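Local coordinates for PLP-Dependent L-Arginine Hydroxylase MppP (Streptomyces wadayamensis, PDB 6C9B), which oxidises L-arginine using pyridoxal 5'-phosphate as cofactor, giving 4-hydroxy-2-ketoarginine and 2-ketoarginine, at residues Ala67-Leu71 with Ser266-Ala270; Val84-Tyr88 with Val243-Tyr247; Val322-Leu326 with Val368-Leu373; Phe191-Asp195 with Arg306-Glu310. All blocks are in the same frame, centred on the assembly; numbering follows the deposited sequence.

Interaction 1 of 4, residues Ala67-Leu71 with Ser266-Ala270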
loop_
_atom_site.group_PDB
_atom_site.type_symbol
_atom_site.label_atom_id
_atom_site.label_comp_id
_atom_site.label_asym_id
_atom_site.label_seq_id
_atom_site.Cartn_x
_atom_site.Cartn_y
_atom_site.Cartn_z
ATOM N N ALA B 67 17.149 6.893 -12.379
ATOM C CA ALA B 67 17.050 8.337 -12.223
ATOM C C ALA B 67 17.103 8.746 -10.758
ATOM O O ALA B 67 17.785 9.720 -10.413
ATOM C CB ALA B 67 15.773 8.857 -12.886
ATOM N N TYR B 68 16.376 8.025 -9.886
ATOM C CA TYR B 68 16.258 8.417 -8.481
ATOM C C TYR B 68 17.559 8.151 -7.718
ATOM O O TYR B 68 18.071 9.031 -7.016
ATOM C CB TYR B 68 15.066 7.689 -7.825
ATOM C CG TYR B 68 14.878 8.107 -6.386
ATOM C CD1 TYR B 68 14.317 9.345 -6.064
ATOM C CD2 TYR B 68 15.302 7.291 -5.344
ATOM C CE1 TYR B 68 14.178 9.756 -4.755
ATOM C CE2 TYR B 68 15.176 7.709 -4.022
ATOM C CZ TYR B 68 14.614 8.939 -3.745
ATOM O OH TYR B 68 14.492 9.368 -2.464
ATOM N N PHE B 69 18.106 6.937 -7.847
ATOM C CA PHE B 69 19.348 6.599 -7.147
ATOM C C PHE B 69 20.501 7.496 -7.588
ATOM O O PHE B 69 21.274 7.969 -6.754
ATOM C CB PHE B 69 19.699 5.137 -7.385
ATOM C CG PHE B 69 18.836 4.176 -6.620
ATOM C CD1 PHE B 69 19.054 3.961 -5.274
ATOM C CD2 PHE B 69 17.855 3.444 -7.261
ATOM C CE1 PHE B 69 18.281 3.066 -4.577
ATOM C CE2 PHE B 69 17.077 2.544 -6.565
ATOM C CZ PHE B 69 17.302 2.358 -5.211
ATOM N N THR B 70 20.647 7.732 -8.896
ATOM C CA THR B 70 21.771 8.545 -9.358
ATOM C C THR B 70 21.610 9.996 -8.927
ATOM O O THR B 70 22.593 10.654 -8.562
ATOM C CB THR B 70 21.921 8.451 -10.882
ATOM O OG1 THR B 70 20.771 8.997 -11.519
ATOM C CG2 THR B 70 22.091 7.024 -11.306
ATOM N N LEU B 71 20.377 10.513 -8.958
ATOM C CA LEU B 71 20.121 11.867 -8.481
ATOM C C LEU B 71 20.709 12.090 -7.108
ATOM O O LEU B 71 21.248 13.170 -6.818
ATOM C CB LEU B 71 18.616 12.129 -8.424
ATOM C CG LEU B 71 18.147 13.409 -7.719
ATOM C CD1 LEU B 71 18.448 14.600 -8.590
ATOM C CD2 LEU B 71 16.666 13.374 -7.407
ATOM N N SER B 266 12.457 12.957 -10.958
ATOM C CA SER B 266 13.874 12.783 -10.674
ATOM C C SER B 266 14.728 13.505 -11.698
ATOM O O SER B 266 15.735 14.114 -11.343
ATOM C CB SER B 266 14.243 11.302 -10.660
ATOM O OG SER B 266 13.676 10.646 -9.552
ATOM N N ARG B 267 14.339 13.454 -12.974
ATOM C CA ARG B 267 15.124 14.145 -13.994
ATOM C C ARG B 267 15.034 15.660 -13.835
ATOM O O ARG B 267 16.024 16.374 -14.031
ATOM C CB ARG B 267 14.665 13.692 -15.381
ATOM C CG ARG B 267 15.047 12.229 -15.645
ATOM C CD ARG B 267 14.511 11.665 -16.958
ATOM N NE ARG B 267 15.081 10.336 -17.219
ATOM C CZ ARG B 267 14.710 9.535 -18.214
ATOM N NH1 ARG B 267 13.762 9.912 -19.064
ATOM N NH2 ARG B 267 15.288 8.352 -18.358
ATOM N N ASP B 268 13.846 16.171 -13.501
ATOM C CA ASP B 268 13.692 17.596 -13.243
ATOM C C ASP B 268 14.541 18.019 -12.051
ATOM O O ASP B 268 15.155 19.100 -12.059
ATOM C CB ASP B 268 12.215 17.907 -12.996
ATOM C CG ASP B 268 11.987 19.307 -12.529
ATOM O OD1 ASP B 268 11.900 20.205 -13.385
ATOM O OD2 ASP B 268 11.909 19.531 -11.309
ATOM N N ALA B 269 14.555 17.182 -11.006
ATOM C CA ALA B 269 15.400 17.430 -9.842
ATOM C C ALA B 269 16.872 17.471 -10.233
ATOM O O ALA B 269 17.620 18.326 -9.752
ATOM C CB ALA B 269 15.134 16.361 -8.774
ATOM N N ALA B 270 17.301 16.583 -11.135
ATOM C CA ALA B 270 18.704 16.566 -11.539
ATOM C C ALA B 270 19.070 17.796 -12.357
ATOM O O ALA B 270 20.228 18.224 -12.343
ATOM C CB ALA B 270 19.015 15.304 -12.345
#

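Interaction 2 of 4, residues Val84-Tyr88 with Val243-Tyr247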
loop_
_atom_site.group_PDB
_atom_site.type_symbol
_atom_site.label_atom_id
_atom_site.label_comp_id
_atom_site.label_asym_id
_atom_site.label_seq_id
_atom_site.Cartn_x
_atom_site.Cartn_y
_atom_site.Cartn_z
ATOM N N VAL B 84 15.751 -4.403 -6.447
ATOM C CA VAL B 84 15.020 -3.269 -5.900
ATOM C C VAL B 84 13.544 -3.600 -6.059
ATOM O O VAL B 84 13.044 -3.657 -7.190
ATOM C CB VAL B 84 15.342 -1.958 -6.632
ATOM C CG1 VAL B 84 14.451 -0.788 -6.092
ATOM C CG2 VAL B 84 16.816 -1.590 -6.507
ATOM N N LEU B 85 12.832 -3.783 -4.944
ATOM C CA LEU B 85 11.409 -4.099 -4.992
ATOM C C LEU B 85 10.616 -2.809 -4.822
ATOM O O LEU B 85 10.720 -2.151 -3.779
ATOM C CB LEU B 85 11.028 -5.098 -3.907
ATOM C CG LEU B 85 11.887 -6.362 -3.922
ATOM C CD1 LEU B 85 11.537 -7.245 -2.718
ATOM C CD2 LEU B 85 11.691 -7.104 -5.197
ATOM N N SER B 86 9.808 -2.453 -5.830
ATOM C CA SER B 86 9.024 -1.218 -5.766
ATOM C C SER B 86 7.705 -1.509 -5.059
ATOM O O SER B 86 6.942 -2.385 -5.485
ATOM C CB SER B 86 8.765 -0.636 -7.160
ATOM O OG SER B 86 9.977 -0.414 -7.876
ATOM N N CYS B 87 7.467 -0.803 -3.959
ATOM C CA CYS B 87 6.301 -0.989 -3.102
ATOM C C CYS B 87 5.413 0.246 -3.177
ATOM O O CYS B 87 5.874 1.335 -3.536
ATOM C CB CYS B 87 6.706 -1.216 -1.643
ATOM S SG CYS B 87 7.894 -2.586 -1.481
ATOM N N TYR B 88 4.143 0.084 -2.804
ATOM C CA TYR B 88 3.233 1.237 -2.788
ATOM C C TYR B 88 3.733 2.378 -1.910
ATOM O O TYR B 88 3.419 3.547 -2.175
ATOM C CB TYR B 88 1.849 0.827 -2.299
ATOM C CG TYR B 88 1.191 -0.272 -3.085
ATOM C CD1 TYR B 88 0.916 -0.117 -4.436
ATOM C CD2 TYR B 88 0.801 -1.439 -2.478
ATOM C CE1 TYR B 88 0.285 -1.129 -5.166
ATOM C CE2 TYR B 88 0.150 -2.430 -3.182
ATOM C CZ TYR B 88 -0.096 -2.265 -4.524
ATOM O OH TYR B 88 -0.709 -3.240 -5.245
ATOM N N VAL B 243 11.994 -11.524 2.310
ATOM C CA VAL B 243 11.388 -10.280 1.830
ATOM C C VAL B 243 10.794 -10.465 0.435
ATOM O O VAL B 243 9.770 -9.871 0.108
ATOM C CB VAL B 243 12.403 -9.117 1.853
ATOM C CG1 VAL B 243 12.732 -8.727 3.309
ATOM C CG2 VAL B 243 13.676 -9.453 1.052
ATOM N N GLU B 244 11.438 -11.252 -0.426
ATOM C CA GLU B 244 10.895 -11.415 -1.773
ATOM C C GLU B 244 9.558 -12.156 -1.767
ATOM O O GLU B 244 8.637 -11.808 -2.519
ATOM C CB GLU B 244 11.905 -12.146 -2.657
ATOM C CG GLU B 244 13.094 -11.282 -3.002
ATOM C CD GLU B 244 14.245 -12.101 -3.534
ATOM O OE1 GLU B 244 14.925 -12.786 -2.737
ATOM O OE2 GLU B 244 14.442 -12.073 -4.757
ATOM N N LYS B 245 9.449 -13.208 -0.952
ATOM C CA LYS B 245 8.212 -13.983 -0.873
ATOM C C LYS B 245 7.089 -13.155 -0.268
ATOM O O LYS B 245 5.980 -13.122 -0.809
ATOM C CB LYS B 245 8.447 -15.256 -0.061
ATOM C CG LYS B 245 7.190 -16.032 0.357
ATOM C CD LYS B 245 6.268 -16.413 -0.796
ATOM C CE LYS B 245 5.260 -17.485 -0.349
ATOM N NZ LYS B 245 3.871 -17.283 -0.862
ATOM N N ILE B 246 7.367 -12.429 0.815
ATOM C CA ILE B 246 6.304 -11.663 1.450
ATOM C C ILE B 246 5.905 -10.489 0.558
ATOM O O ILE B 246 4.713 -10.209 0.391
ATOM C CB ILE B 246 6.709 -11.225 2.863
ATOM C CG1 ILE B 246 6.778 -12.481 3.748
ATOM C CG2 ILE B 246 5.686 -10.222 3.440
ATOM C CD1 ILE B 246 7.341 -12.252 5.173
ATOM N N TYR B 247 6.881 -9.858 -0.103
ATOM C CA TYR B 247 6.555 -8.853 -1.123
ATOM C C TYR B 247 5.540 -9.407 -2.104
ATOM O O TYR B 247 4.501 -8.787 -2.373
ATOM C CB TYR B 247 7.818 -8.405 -1.865
ATOM C CG TYR B 247 7.564 -7.502 -3.045
ATOM C CD1 TYR B 247 7.320 -8.013 -4.299
ATOM C CD2 TYR B 247 7.580 -6.118 -2.894
ATOM C CE1 TYR B 247 7.090 -7.177 -5.390
ATOM C CE2 TYR B 247 7.345 -5.282 -3.977
ATOM C CZ TYR B 247 7.104 -5.819 -5.217
ATOM O OH TYR B 247 6.873 -4.979 -6.284
HETATM O O HOH W 1 9.478 -4.100 -8.211
#

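Interaction 3 of 4, residues Val322-Leu326 with Val368-Leu373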
loop_
_atom_site.group_PDB
_atom_site.type_symbol
_atom_site.label_atom_id
_atom_site.label_comp_id
_atom_site.label_asym_id
_atom_site.label_seq_id
_atom_site.Cartn_x
_atom_site.Cartn_y
_atom_site.Cartn_z
ATOM N N VAL B 322 0.094 23.039 23.653
ATOM C CA VAL B 322 0.331 23.947 22.531
ATOM C C VAL B 322 -0.513 23.530 21.338
ATOM O O VAL B 322 -1.128 24.365 20.661
ATOM C CB VAL B 322 1.828 23.973 22.170
ATOM C CG1 VAL B 322 2.046 24.706 20.849
ATOM C CG2 VAL B 322 2.630 24.623 23.282
ATOM N N TRP B 323 -0.543 22.229 21.054
ATOM C CA TRP B 323 -1.342 21.732 19.940
ATOM C C TRP B 323 -2.795 22.156 20.084
ATOM O O TRP B 323 -3.437 22.553 19.102
ATOM C CB TRP B 323 -1.247 20.205 19.862
ATOM C CG TRP B 323 -2.055 19.623 18.731
ATOM C CD1 TRP B 323 -1.605 19.310 17.479
ATOM C CD2 TRP B 323 -3.454 19.305 18.743
ATOM N NE1 TRP B 323 -2.632 18.813 16.717
ATOM C CE2 TRP B 323 -3.778 18.799 17.466
ATOM C CE3 TRP B 323 -4.465 19.396 19.709
ATOM C CZ2 TRP B 323 -5.067 18.388 17.127
ATOM C CZ3 TRP B 323 -5.753 18.982 19.368
ATOM C CH2 TRP B 323 -6.038 18.488 18.089
ATOM N N GLU B 324 -3.342 22.050 21.298
ATOM C CA GLU B 324 -4.765 22.327 21.483
ATOM C C GLU B 324 -5.063 23.809 21.318
ATOM O O GLU B 324 -6.097 24.185 20.757
ATOM C CB GLU B 324 -5.225 21.842 22.857
ATOM C CG GLU B 324 -5.147 20.332 23.038
ATOM C CD GLU B 324 -5.342 19.896 24.484
ATOM O OE1 GLU B 324 -5.376 20.774 25.375
ATOM O OE2 GLU B 324 -5.458 18.674 24.730
ATOM N N GLU B 325 -4.173 24.673 21.791
ATOM C CA GLU B 325 -4.427 26.091 21.591
ATOM C C GLU B 325 -4.251 26.468 20.125
ATOM O O GLU B 325 -4.977 27.329 19.609
ATOM C CB GLU B 325 -3.523 26.920 22.491
ATOM C CG GLU B 325 -4.198 27.333 23.788
ATOM C CD GLU B 325 -3.217 27.861 24.816
ATOM O OE1 GLU B 325 -2.728 29.001 24.650
ATOM O OE2 GLU B 325 -2.927 27.128 25.786
ATOM N N LEU B 326 -3.321 25.814 19.435
ATOM C CA LEU B 326 -3.177 26.030 17.999
ATOM C C LEU B 326 -4.446 25.636 17.261
ATOM O O LEU B 326 -4.919 26.364 16.380
ATOM C CB LEU B 326 -1.997 25.221 17.460
ATOM C CG LEU B 326 -0.629 25.873 17.476
ATOM C CD1 LEU B 326 0.305 24.940 16.744
ATOM C CD2 LEU B 326 -0.629 27.245 16.815
ATOM N N VAL B 368 0.538 32.499 14.215
ATOM C CA VAL B 368 -0.414 32.035 15.217
ATOM C C VAL B 368 0.322 31.370 16.366
ATOM O O VAL B 368 0.021 31.615 17.539
ATOM C CB VAL B 368 -1.441 31.073 14.588
ATOM C CG1 VAL B 368 -2.369 30.491 15.654
ATOM C CG2 VAL B 368 -2.260 31.779 13.535
ATOM N N LEU B 369 1.292 30.507 16.053
ATOM C CA LEU B 369 2.044 29.859 17.116
ATOM C C LEU B 369 2.761 30.892 17.978
ATOM O O LEU B 369 2.793 30.769 19.207
ATOM C CB LEU B 369 3.030 28.846 16.518
ATOM C CG LEU B 369 3.914 28.074 17.499
ATOM C CD1 LEU B 369 3.087 27.292 18.507
ATOM C CD2 LEU B 369 4.848 27.145 16.742
ATOM N N ARG B 370 3.319 31.934 17.356
ATOM C CA ARG B 370 3.989 32.974 18.126
ATOM C C ARG B 370 3.052 33.593 19.157
ATOM O O ARG B 370 3.457 33.857 20.294
ATOM C CB ARG B 370 4.533 34.055 17.199
ATOM C CG ARG B 370 5.177 35.192 17.965
ATOM C CD ARG B 370 5.906 36.149 17.066
ATOM N NE ARG B 370 6.973 36.809 17.809
ATOM C CZ ARG B 370 7.894 37.594 17.267
ATOM N NH1 ARG B 370 7.890 37.831 15.960
ATOM N NH2 ARG B 370 8.821 38.143 18.040
ATOM N N THR B 371 1.801 33.845 18.777
ATOM C CA THR B 371 0.851 34.444 19.709
ATOM C C THR B 371 0.491 33.470 20.824
ATOM O O THR B 371 0.574 33.809 22.010
ATOM C CB THR B 371 -0.398 34.898 18.958
ATOM O OG1 THR B 371 -0.023 35.762 17.874
ATOM C CG2 THR B 371 -1.336 35.649 19.894
ATOM N N VAL B 372 0.082 32.253 20.461
ATOM C CA VAL B 372 -0.161 31.205 21.454
ATOM C C VAL B 372 0.993 31.153 22.450
ATOM O O VAL B 372 0.805 31.307 23.664
ATOM C CB VAL B 372 -0.368 29.846 20.761
ATOM C CG1 VAL B 372 -0.363 28.688 21.767
ATOM C CG2 VAL B 372 -1.671 29.852 19.965
ATOM N N LEU B 373 2.212 30.976 21.938
ATOM C CA LEU B 373 3.392 30.788 22.774
ATOM C C LEU B 373 3.709 32.030 23.595
ATOM O O LEU B 373 4.669 32.037 24.373
ATOM C CB LEU B 373 4.599 30.413 21.908
ATOM C CG LEU B 373 4.656 28.981 21.383
ATOM C CD1 LEU B 373 5.880 28.792 20.491
ATOM C CD2 LEU B 373 4.680 27.975 22.528
#

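Interaction 4 of 4, residues Phe191-Asp195 with Arg306-Glu310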
loop_
_atom_site.group_PDB
_atom_site.type_symbol
_atom_site.label_atom_id
_atom_site.label_comp_id
_atom_site.label_asym_id
_atom_site.label_seq_id
_atom_site.Cartn_x
_atom_site.Cartn_y
_atom_site.Cartn_z
ATOM N N PHE B 191 14.251 10.670 3.933
ATOM C CA PHE B 191 14.629 12.074 3.895
ATOM C C PHE B 191 15.933 12.303 3.127
ATOM O O PHE B 191 16.452 13.421 3.138
ATOM C CB PHE B 191 14.770 12.630 5.318
ATOM C CG PHE B 191 13.470 13.010 6.006
ATOM C CD1 PHE B 191 12.239 12.875 5.397
ATOM C CD2 PHE B 191 13.518 13.564 7.289
ATOM C CE1 PHE B 191 11.062 13.272 6.064
ATOM C CE2 PHE B 191 12.373 13.946 7.946
ATOM C CZ PHE B 191 11.134 13.807 7.323
ATOM N N ARG B 192 16.465 11.274 2.467
ATOM C CA ARG B 192 17.758 11.374 1.796
ATOM C C ARG B 192 17.852 12.620 0.920
ATOM O O ARG B 192 18.850 13.343 0.954
ATOM C CB ARG B 192 18.017 10.129 0.947
ATOM C CG ARG B 192 19.417 10.131 0.335
ATOM C CD ARG B 192 19.578 9.064 -0.730
ATOM N NE ARG B 192 19.547 7.683 -0.238
ATOM C CZ ARG B 192 20.535 7.080 0.413
ATOM N NH1 ARG B 192 20.410 5.799 0.717
ATOM N NH2 ARG B 192 21.631 7.739 0.788
ATOM N N GLY B 193 16.830 12.871 0.099
ATOM C CA GLY B 193 16.949 13.935 -0.888
ATOM C C GLY B 193 17.099 15.333 -0.314
ATOM O O GLY B 193 17.595 16.229 -1.014
ATOM N N PHE B 194 16.729 15.535 0.947
ATOM C CA PHE B 194 16.803 16.866 1.535
ATOM C C PHE B 194 18.202 17.297 1.964
ATOM O O PHE B 194 18.449 18.508 2.068
ATOM C CB PHE B 194 15.879 16.977 2.745
ATOM C CG PHE B 194 14.444 16.947 2.384
ATOM C CD1 PHE B 194 13.860 17.993 1.681
ATOM C CD2 PHE B 194 13.679 15.851 2.701
ATOM C CE1 PHE B 194 12.533 17.928 1.327
ATOM C CE2 PHE B 194 12.344 15.800 2.342
ATOM C CZ PHE B 194 11.787 16.824 1.671
ATOM N N ASP B 195 19.123 16.375 2.235
ATOM C CA ASP B 195 20.390 16.732 2.864
ATOM C C ASP B 195 21.545 16.105 2.090
ATOM O O ASP B 195 21.681 14.878 2.060
ATOM C CB ASP B 195 20.392 16.282 4.327
ATOM C CG ASP B 195 21.494 16.933 5.135
ATOM O OD1 ASP B 195 22.554 17.257 4.548
ATOM O OD2 ASP B 195 21.277 17.130 6.350
ATOM N N ARG B 306 18.474 19.903 7.929
ATOM C CA ARG B 306 18.036 20.330 6.603
ATOM C C ARG B 306 16.796 19.581 6.137
ATOM O O ARG B 306 16.408 19.695 4.972
ATOM C CB ARG B 306 19.189 20.152 5.615
ATOM C CG ARG B 306 20.403 20.970 6.035
ATOM C CD ARG B 306 21.546 20.905 5.081
ATOM N NE ARG B 306 22.005 22.258 4.777
ATOM C CZ ARG B 306 23.231 22.566 4.369
ATOM N NH1 ARG B 306 24.145 21.616 4.218
ATOM N NH2 ARG B 306 23.545 23.833 4.120
ATOM N N SER B 307 16.145 18.827 7.018
ATOM C CA SER B 307 14.992 18.054 6.601
ATOM C C SER B 307 13.755 18.948 6.495
ATOM O O SER B 307 13.745 20.119 6.896
ATOM C CB SER B 307 14.745 16.915 7.580
ATOM O OG SER B 307 13.929 17.374 8.633
ATOM N N SER B 308 12.693 18.366 5.964
ATOM C CA SER B 308 11.471 19.101 5.669
ATOM C C SER B 308 10.527 19.184 6.851
ATOM O O SER B 308 9.378 19.586 6.682
ATOM C CB SER B 308 10.729 18.463 4.500
ATOM O OG SER B 308 10.339 17.126 4.825
ATOM N N VAL B 309 10.971 18.791 8.038
ATOM C CA VAL B 309 10.197 18.982 9.249
ATOM C C VAL B 309 11.093 19.657 10.282
ATOM O O VAL B 309 12.318 19.560 10.233
ATOM C CB VAL B 309 9.623 17.657 9.777
ATOM C CG1 VAL B 309 8.696 17.031 8.740
ATOM C CG2 VAL B 309 10.767 16.650 10.141
ATOM N N GLU B 310 10.458 20.349 11.229
ATOM C CA GLU B 310 11.189 21.166 12.196
ATOM C C GLU B 310 10.595 20.988 13.583
ATOM O O GLU B 310 9.419 21.290 13.799
ATOM C CB GLU B 310 11.145 22.650 11.781
ATOM C CG GLU B 310 11.778 23.625 12.748
ATOM C CD GLU B 310 13.307 23.640 12.707
ATOM O OE1 GLU B 310 13.924 22.791 12.028
ATOM O OE2 GLU B 310 13.893 24.506 13.379
HETATM O O HOH W 2 16.682 20.615 2.451
HETATM O O HOH W 3 18.998 17.054 7.834
HETATM O O HOH W 4 24.260 19.272 4.925
#

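Interaction 1 of 4, residues Ala67-Leu71 with Ser266-Ala270
Ala67 and Leu71 pack on Ser266, Ala269 and Ala270 in a helix-on-helix contact between the C-terminal end of helix 57-71 and the long helix 256-291. Both belong to the class I aminotransferase fold, and the contact lies away from the ligand pocket. The two short segments run nearly parallel, their axes 9.2 Å apart at a crossing angle of 26°. The small side chains of Ala67, Ser266 and Ala269 are consistent with this close approach. At one end Ala67 CB meets Ser266 CB at 3.6 Å. One turn further on, Leu71 reaches across to the other helix. Its CG is anti to the backbone N (chi1 170°), which sends both methyls over the turn at Ala269 and Ala270. Leu71 CD2 touches Ala269 CB at 3.6 Å, while Leu71 CD1 lies over the backbone, 3.4 Å from Ala270 N. That N-H is already spent on Ser266 O within its own helix. Trp223, from a loop, packs on Leu71, Ser266 and Ala269. Arg267 adds little here: its CB points away, and its aliphatic CG passes loosely beside Ala67. No hydrogen bond joins the two segments. Ser266 OG instead bonds to Ile262 O, a turn earlier in its own helix. Ser266 OG also lies at the edge of the Tyr68 ring, near its plane, 3.8 Å from Tyr68 CD1.

Interaction 2 of 4, residues Val84-Tyr88 with Val243-Tyr247
Tyr247 reaches from helix 243-250 to strand 84-87 and makes the one direct hydrogen bond of this contact. Its hydroxyl donates to Ser86 O, with Tyr247 OH and Ser86 O 2.7 Å apart. The approach is bent, with a C=O...donor angle of 143°, and the hydroxyl is tilted 28° from the carbonyl plane. Water 1 supports the same corner. It accepts from Ser86 N at 2.9 Å, and it gives a weak bond to Tyr247 OH. The Ser86 side chain turns from the helix, and its OG is bonded to Glu61 and His65. Leu85 and Cys87 make their backbone bonds to Leu233 and Gly231 of strand 231-235, so the peptide groups of Ser86 face the other way. Strand 84-87 is the outermost strand, within this chain, of the mixed seven-stranded sheet of the aminotransferase fold. The tyrosine and the water thus satisfy polar backbone atoms along that sheet edge. Apolar contacts cover one face of the ring. Leu85 CB sits over that face in a CH-pi contact, 4.0 Å from the Tyr247 ring centroid and offset toward the rim. Leu85 CD1 continues past the base of the ring, 4.0 Å from Tyr247 CB, and reaches the backbone of Val243 and Glu244. The sulfur contact is of another kind. Cys87 SG lies at the ring edge, in its plane, 3.7 Å from Tyr247 CE2. Its CB-SG bond is turned beside the backbone N (chi1 -54°), which directs the sulfur to that edge.

Interaction 3 of 4, residues Val322-Leu326 with Val368-Leu373
Val322 and Leu326 of helix 319-327 pack on Leu369 and Val372 of helix 359-372, near the C terminus. The short helical segments cross steeply, at 119°, with their axes 10.0 Å apart. Both helices lie on the five-stranded sheet in the C-terminal part of the aminotransferase fold, consistent with the small domain of this family. The tight part faces that sheet. There the Val322 and Leu369 side chains cross at about a right angle, and Val322 CG1 meets Leu369 CD1 at 3.6 Å. Leu369 has its CG anti to the backbone N (chi1 180°), and this brings CD1 against both Val322 and Leu326. Leu326 CD2 rests against the helix backbone 3.8 Å from Leu369 CA and also touches Val368 CG1 at 3.9 Å. Val322 CG2 and Leu373 CD2 meet less closely, at 4.0 Å. Phe314 packs on both Val322 and Leu373, and Val331 and Ala333 pack on Leu326. The side at Glu325 is more open. Glu325 CB still packs on Val372 CG1 at 3.7 Å, but the residue is partly exposed. Its chain runs on extended beyond CG, taking the carboxylate past the same methyl. A long, weak ion pair links Glu325 OE1 to Arg317. No hydrogen bond or salt bridge crosses between the segments. Their association here therefore rests on the burial and fit of branched aliphatic side chains, with the charged carboxylate at the partly exposed side.

Interaction 4 of 4, residues Phe191-Asp195 with Arg306-Glu310
Phe194 meets the chain at Arg306-Ser308: first the backbone of Arg306 and Ser307, then the side chain of Ser308. Phe194 CB lies 3.6 Å from Arg306 O and a little further from Ser307 CA. The ring is turned beside the backbone N (chi1 -69°) and extends toward Ser308. At the tip, Phe194 CZ is 3.4 Å from Ser308 CB. Ser308 CB sits over one face of the Phe194 ring, offset toward the rim, in a CH-pi contact 25° off the normal. Phe194 CE2 lies 3.5 Å from Ser308 OG. A second ring, Phe191, packs on Ser307 and Val309: Phe191 CD2 is 3.6 Å from Ser307 CB, and Phe191 CE2 is 3.8 Å from Val309 CG2. The Phe191 side chain is about 5 Å from the bound hydroxy-keto acid, so the contact borders the ligand pocket of this aminotransferase-fold enzyme. Water 2 donates to both Phe194 O and Arg306 O. Water 3 donates to Asp195 OD2, 2.7 Å away, and accepts from Arg306 N. Asp195 OD1 and Arg306 NH1 stand 4.7 Å apart, and water 4 bridges them. Asp195 OD1 is also held by Ala197 N. The contact joins the loop after strand 184-188 of the seven-stranded sheet to the entry of strand 309-314 in the five-stranded sheet. The Phe194 side chain thus lies between the loop leading into that strand and helix 256-291, whose Leu277 and Ile281 pack on it.

From the N terminus, helix 57-71 opens interaction 1 and strand 84-87, next in the chain, opens interaction 2. Interaction 2 closes at helix 243-250, and interaction 1 closes at the following helix, 256-291, so interaction 2 is nested inside it. The two touch through Phe69 and Val84. Interaction 4 starts within both loops, at 191-195, and closes after them at 306-310, so it crosses both. It ties the loop after strand 184-188 of the seven-stranded sheet to the start of strand 309-314 in the five-stranded sheet. Interaction 3 follows in series, closing the short loop between helices 319-327 and 359-372, about 42 Å from interaction 2 between centres.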